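Local coordinates for extracellular solute-binding protein family 1 (Alicyclobacillus acidocaldarius subsp. acidocaldarius, PDB 4OVJ) that probably binds a solute outside the cell and delivers it to an ABC transporter, as in other family 1 extracellular solute-binding proteins, at residues Pro245-Pro248 / Met249-Gly252; Glu257-Trp260 / Val261-Val265. One frame throughout, in Å; residues are numbered along the deposited sequence.

Contact 1 of 2, residues Pro245-Pro248 / Met249-Gly252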
loop_
_atom_site.group_PDB
_atom_site.type_symbol
_atom_site.label_atom_id
_atom_site.label_comp_id
_atom_site.label_asym_id
_atom_site.label_seq_id
_atom_site.Cartn_x
_atom_site.Cartn_y
_atom_site.Cartn_z
ATOM N N PRO A 245 6.878 -14.388 -14.210
ATOM C CA PRO A 245 6.454 -15.458 -15.136
ATOM C C PRO A 245 5.824 -16.698 -14.480
ATOM O O PRO A 245 5.080 -17.399 -15.132
ATOM C CB PRO A 245 7.752 -15.843 -15.837
ATOM C CG PRO A 245 8.575 -14.608 -15.802
ATOM C CD PRO A 245 8.262 -13.955 -14.483
ATOM N N THR A 246 6.106 -16.948 -13.200
ATOM C CA THR A 246 5.493 -18.054 -12.469
ATOM C C THR A 246 4.059 -17.796 -11.974
ATOM O O THR A 246 3.437 -18.693 -11.420
ATOM C CB THR A 246 6.331 -18.424 -11.239
ATOM O OG1 THR A 246 6.455 -17.283 -10.389
ATOM C CG2 THR A 246 7.703 -18.909 -11.664
ATOM N N ASP A 247 3.568 -16.570 -12.151
ATOM C CA ASP A 247 2.209 -16.191 -11.764
ATOM C C ASP A 247 1.242 -16.798 -12.784
ATOM O O ASP A 247 1.385 -16.542 -13.981
ATOM C CB ASP A 247 2.119 -14.661 -11.742
ATOM C CG ASP A 247 0.749 -14.133 -11.332
ATOM O OD1 ASP A 247 -0.262 -14.889 -11.352
ATOM O OD2 ASP A 247 0.693 -12.924 -11.004
ATOM N N PRO A 248 0.267 -17.617 -12.333
ATOM C CA PRO A 248 -0.642 -18.225 -13.328
ATOM C C PRO A 248 -1.401 -17.229 -14.194
ATOM O O PRO A 248 -1.829 -17.577 -15.304
ATOM C CB PRO A 248 -1.638 -19.030 -12.495
ATOM C CG PRO A 248 -1.195 -18.970 -11.092
ATOM C CD PRO A 248 0.001 -18.083 -10.960
HETATM N N MSE A 249 -1.592 -16.013 -13.701
HETATM C CA MSE A 249 -2.243 -14.999 -14.528
HETATM C C MSE A 249 -1.372 -14.618 -15.704
HETATM O O MSE A 249 -1.856 -14.467 -16.827
HETATM C CB MSE A 249 -2.607 -13.795 -13.682
HETATM C CG MSE A 249 -3.765 -13.134 -14.388
HETATM SE SE MSE A 249 -4.474 -11.748 -13.239
HETATM C CE MSE A 249 -5.668 -11.096 -14.643
ATOM N N VAL A 250 -0.071 -14.482 -15.463
ATOM C CA VAL A 250 0.898 -14.205 -16.532
ATOM C C VAL A 250 0.964 -15.358 -17.536
ATOM O O VAL A 250 1.173 -15.145 -18.738
ATOM C CB VAL A 250 2.290 -13.896 -15.923
ATOM C CG1 VAL A 250 3.356 -13.781 -16.992
ATOM C CG2 VAL A 250 2.224 -12.613 -15.103
ATOM N N GLN A 251 0.763 -16.581 -17.054
ATOM C CA GLN A 251 0.781 -17.765 -17.910
ATOM C C GLN A 251 -0.522 -17.990 -18.675
ATOM O O GLN A 251 -0.611 -18.901 -19.507
ATOM C CB GLN A 251 1.076 -19.002 -17.072
ATOM C CG GLN A 251 2.401 -18.928 -16.342
ATOM C CD GLN A 251 2.616 -20.120 -15.452
ATOM O OE1 GLN A 251 1.774 -21.012 -15.369
ATOM N NE2 GLN A 251 3.750 -20.157 -14.794
ATOM N N GLY A 252 -1.532 -17.187 -18.375
ATOM C CA GLY A 252 -2.847 -17.334 -18.984
ATOM C C GLY A 252 -3.708 -18.452 -18.419
ATOM O O GLY A 252 -4.725 -18.814 -19.008
#
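D247 and M249 meet in an Asx turn, whose bond is the first of several short-range ones that curl this loop back on itself. The backbone N of M249, a selenomethionine, donates to D247 OD1 at 2.9 Å, and the donor sits above the carboxylate plane, 48° out of it. The D247 side chain can bend forward this way because its CG is anti to the backbone N (chi1 -179°), which carries the carboxylate alongside M249 until OD1 also touches M249 CB at 3.5 Å. N180 ND2 is a second donor to OD1, and A243 N binds OD2, so outside residues help to fix the carboxylate that shapes the turn. V250 adds apolar contacts: its CG2 lies 3.9 Å from D247 CB, while the other methyl, CG1, reaches P245 CA at 4.0 Å. Q251 bonds back twice. Its backbone N donates to D247 O (3.1 Å), four residues earlier, and its side chain, extended beyond CG, runs back alongside the preceding turn so that NE2 donates to P245 O at 3.1 Å. That amide bond is well formed: the N-H...O angle is 157°, P245 O lies close to the amide plane of Q251, and NE2 lies in the carbonyl plane, on a lone pair of P245 O. G252, with positive phi, closes a type I turn begun at M249, its N donating to M249 O at 3.1 Å.

Contact 2 of 2, residues Glu257-Trp260 / Val261-Val265. With SO4 (sulfate ion), chain B.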
loop_
_atom_site.group_PDB
_atom_site.type_symbol
_atom_site.label_atom_id
_atom_site.label_comp_id
_atom_site.label_asym_id
_atom_site.label_seq_id
_atom_site.Cartn_x
_atom_site.Cartn_y
_atom_site.Cartn_z
ATOM N N GLU A 257 -6.592 -11.902 -10.056
ATOM C CA GLU A 257 -5.718 -11.909 -8.908
ATOM C C GLU A 257 -6.083 -10.736 -7.994
ATOM O O GLU A 257 -6.293 -9.616 -8.470
ATOM C CB GLU A 257 -4.290 -11.787 -9.439
ATOM C CG GLU A 257 -3.215 -11.892 -8.418
ATOM C CD GLU A 257 -1.843 -12.082 -9.053
ATOM O OE1 GLU A 257 -1.666 -12.005 -10.318
ATOM O OE2 GLU A 257 -0.943 -12.336 -8.261
ATOM N N LEU A 258 -6.205 -11.023 -6.700
ATOM C CA LEU A 258 -6.398 -10.031 -5.655
ATOM C C LEU A 258 -5.009 -9.647 -5.186
ATOM O O LEU A 258 -4.305 -10.471 -4.593
ATOM C CB LEU A 258 -7.192 -10.634 -4.488
ATOM C CG LEU A 258 -7.207 -9.818 -3.190
ATOM C CD1 LEU A 258 -7.886 -8.491 -3.437
ATOM C CD2 LEU A 258 -7.888 -10.600 -2.075
ATOM N N THR A 259 -4.586 -8.426 -5.494
ATOM C CA THR A 259 -3.233 -8.001 -5.155
ATOM C C THR A 259 -3.178 -6.485 -5.102
ATOM O O THR A 259 -4.205 -5.813 -5.231
ATOM C CB THR A 259 -2.218 -8.535 -6.170
ATOM O OG1 THR A 259 -0.883 -8.223 -5.732
ATOM C CG2 THR A 259 -2.476 -7.937 -7.539
ATOM N N TRP A 260 -1.985 -5.941 -4.900
ATOM C CA TRP A 260 -1.829 -4.496 -4.877
ATOM C C TRP A 260 -2.077 -3.896 -6.253
ATOM O O TRP A 260 -1.613 -4.422 -7.277
ATOM C CB TRP A 260 -0.454 -4.115 -4.355
ATOM C CG TRP A 260 -0.291 -4.601 -2.969
ATOM C CD1 TRP A 260 0.236 -5.807 -2.563
ATOM C CD2 TRP A 260 -0.732 -3.932 -1.789
ATOM N NE1 TRP A 260 0.158 -5.911 -1.185
ATOM C CE2 TRP A 260 -0.421 -4.770 -0.689
ATOM C CE3 TRP A 260 -1.350 -2.698 -1.550
ATOM C CZ2 TRP A 260 -0.710 -4.410 0.629
ATOM C CZ3 TRP A 260 -1.635 -2.339 -0.227
ATOM C CH2 TRP A 260 -1.313 -3.193 0.842
ATOM N N VAL A 261 -2.804 -2.786 -6.276
ATOM C CA VAL A 261 -3.255 -2.220 -7.530
ATOM C C VAL A 261 -2.101 -1.801 -8.447
ATOM O O VAL A 261 -2.247 -1.833 -9.666
ATOM C CB VAL A 261 -4.265 -1.067 -7.307
ATOM C CG1 VAL A 261 -3.571 0.185 -6.793
ATOM C CG2 VAL A 261 -5.028 -0.783 -8.586
ATOM N N ASN A 262 -0.954 -1.464 -7.859
ATOM C CA ASN A 262 0.251 -1.077 -8.598
ATOM C C ASN A 262 0.695 -2.114 -9.612
ATOM O O ASN A 262 1.322 -1.774 -10.615
ATOM C CB ASN A 262 1.419 -0.774 -7.633
ATOM C CG ASN A 262 2.088 -2.029 -7.069
ATOM O OD1 ASN A 262 1.574 -2.665 -6.152
ATOM N ND2 ASN A 262 3.277 -2.363 -7.588
ATOM N N TYR A 263 0.369 -3.377 -9.349
ATOM C CA TYR A 263 0.750 -4.463 -10.236
ATOM C C TYR A 263 0.038 -4.444 -11.582
ATOM O O TYR A 263 0.462 -5.157 -12.492
ATOM C CB TYR A 263 0.533 -5.830 -9.569
ATOM C CG TYR A 263 1.604 -6.191 -8.578
ATOM C CD1 TYR A 263 2.904 -6.443 -8.997
ATOM C CD2 TYR A 263 1.319 -6.310 -7.228
ATOM C CE1 TYR A 263 3.895 -6.784 -8.099
ATOM C CE2 TYR A 263 2.311 -6.647 -6.314
ATOM C CZ TYR A 263 3.595 -6.880 -6.762
ATOM O OH TYR A 263 4.592 -7.233 -5.886
ATOM N N VAL A 264 -1.034 -3.655 -11.734
ATOM C CA VAL A 264 -1.761 -3.691 -13.001
ATOM C C VAL A 264 -0.877 -3.283 -14.183
ATOM O O VAL A 264 -1.037 -3.826 -15.272
ATOM C CB VAL A 264 -3.084 -2.888 -12.989
ATOM C CG1 VAL A 264 -2.828 -1.400 -12.923
ATOM C CG2 VAL A 264 -3.924 -3.216 -14.225
ATOM N N VAL A 265 0.055 -2.353 -13.977
ATOM C CA VAL A 265 0.908 -1.910 -15.085
ATOM C C VAL A 265 1.795 -3.063 -15.546
ATOM O O VAL A 265 1.849 -3.371 -16.738
ATOM C CB VAL A 265 1.767 -0.687 -14.703
ATOM C CG1 VAL A 265 2.863 -0.443 -15.735
ATOM C CG2 VAL A 265 0.874 0.534 -14.544
HETATM S S SO4 B . 0.622 -9.562 -0.491
HETATM O O1 SO4 B . 1.265 -10.742 0.119
HETATM O O2 SO4 B . 0.950 -8.324 0.262
HETATM O O3 SO4 B . 1.131 -9.392 -1.867
HETATM O O4 SO4 B . -0.837 -9.790 -0.528
#
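The first torsions of T259 and Y263 set their side chains against each other at about a right angle: T259 OG1 stands anti to the backbone N (chi1 -174°), while Y263 CG is anti to its own carbonyl carbon (chi1 -78°), which swings the phenol back toward the strand. T259 OG1 consequently lies 3.3 Å from Y263 CD2. The same ring carbon packs 4.0 Å from W260 CB, so the CD2 side of the ring is approached by two successive strand residues, from opposite sides of its plane. One face of that ring is covered by the N262 amide, whose ND2 sits 4.2 Å above the plane and over its centre. The other amide atom, N262 OD1, presses on W260 CB at 3.1 Å and takes a hydrogen bond from N137 ND2, which helps to hold the amide in place. The indole points elsewhere: W260 NE1 donates to O2 of a sulfate, probably from the crystallisation liquor, at 2.9 Å, in the ring plane and nearly straight at 173°. Y139 OH and S184 OG also bind this ion, and Y139 stacks on the indole. With an alanine in place of W260, the sulfate would probably lose its indole donor and the Y139 ring its stacking mate. In the backbone, Y263 N donates to W260 O (3.1 Å), closing a type I turn of the kind that links a strand to the helix following it, here strand 256-260 to helix 263-269.

Overall arrangement
The two contacts follow in series, contact 1 in the loop after helix 233-236 and contact 2 where strand 256-260 passes into helix 263-269; their centres are about 13 Å apart. They meet directly at M249 SE and E257 CB (3.8 Å), and at D247 OD2 and E257 OE1, whose 2.6 Å separation suggests that a proton may be shared there. Helix 263-269 also joins them, since its L267 touches both D247 and V250. Contact 1 lies about 22 Å from the chain centre, contact 2 about 11 Å, so the chain runs inward to a strand paired antiparallel with strand 128-144 in the mixed sheet. Loop and turn are probably held as one unit of the fold.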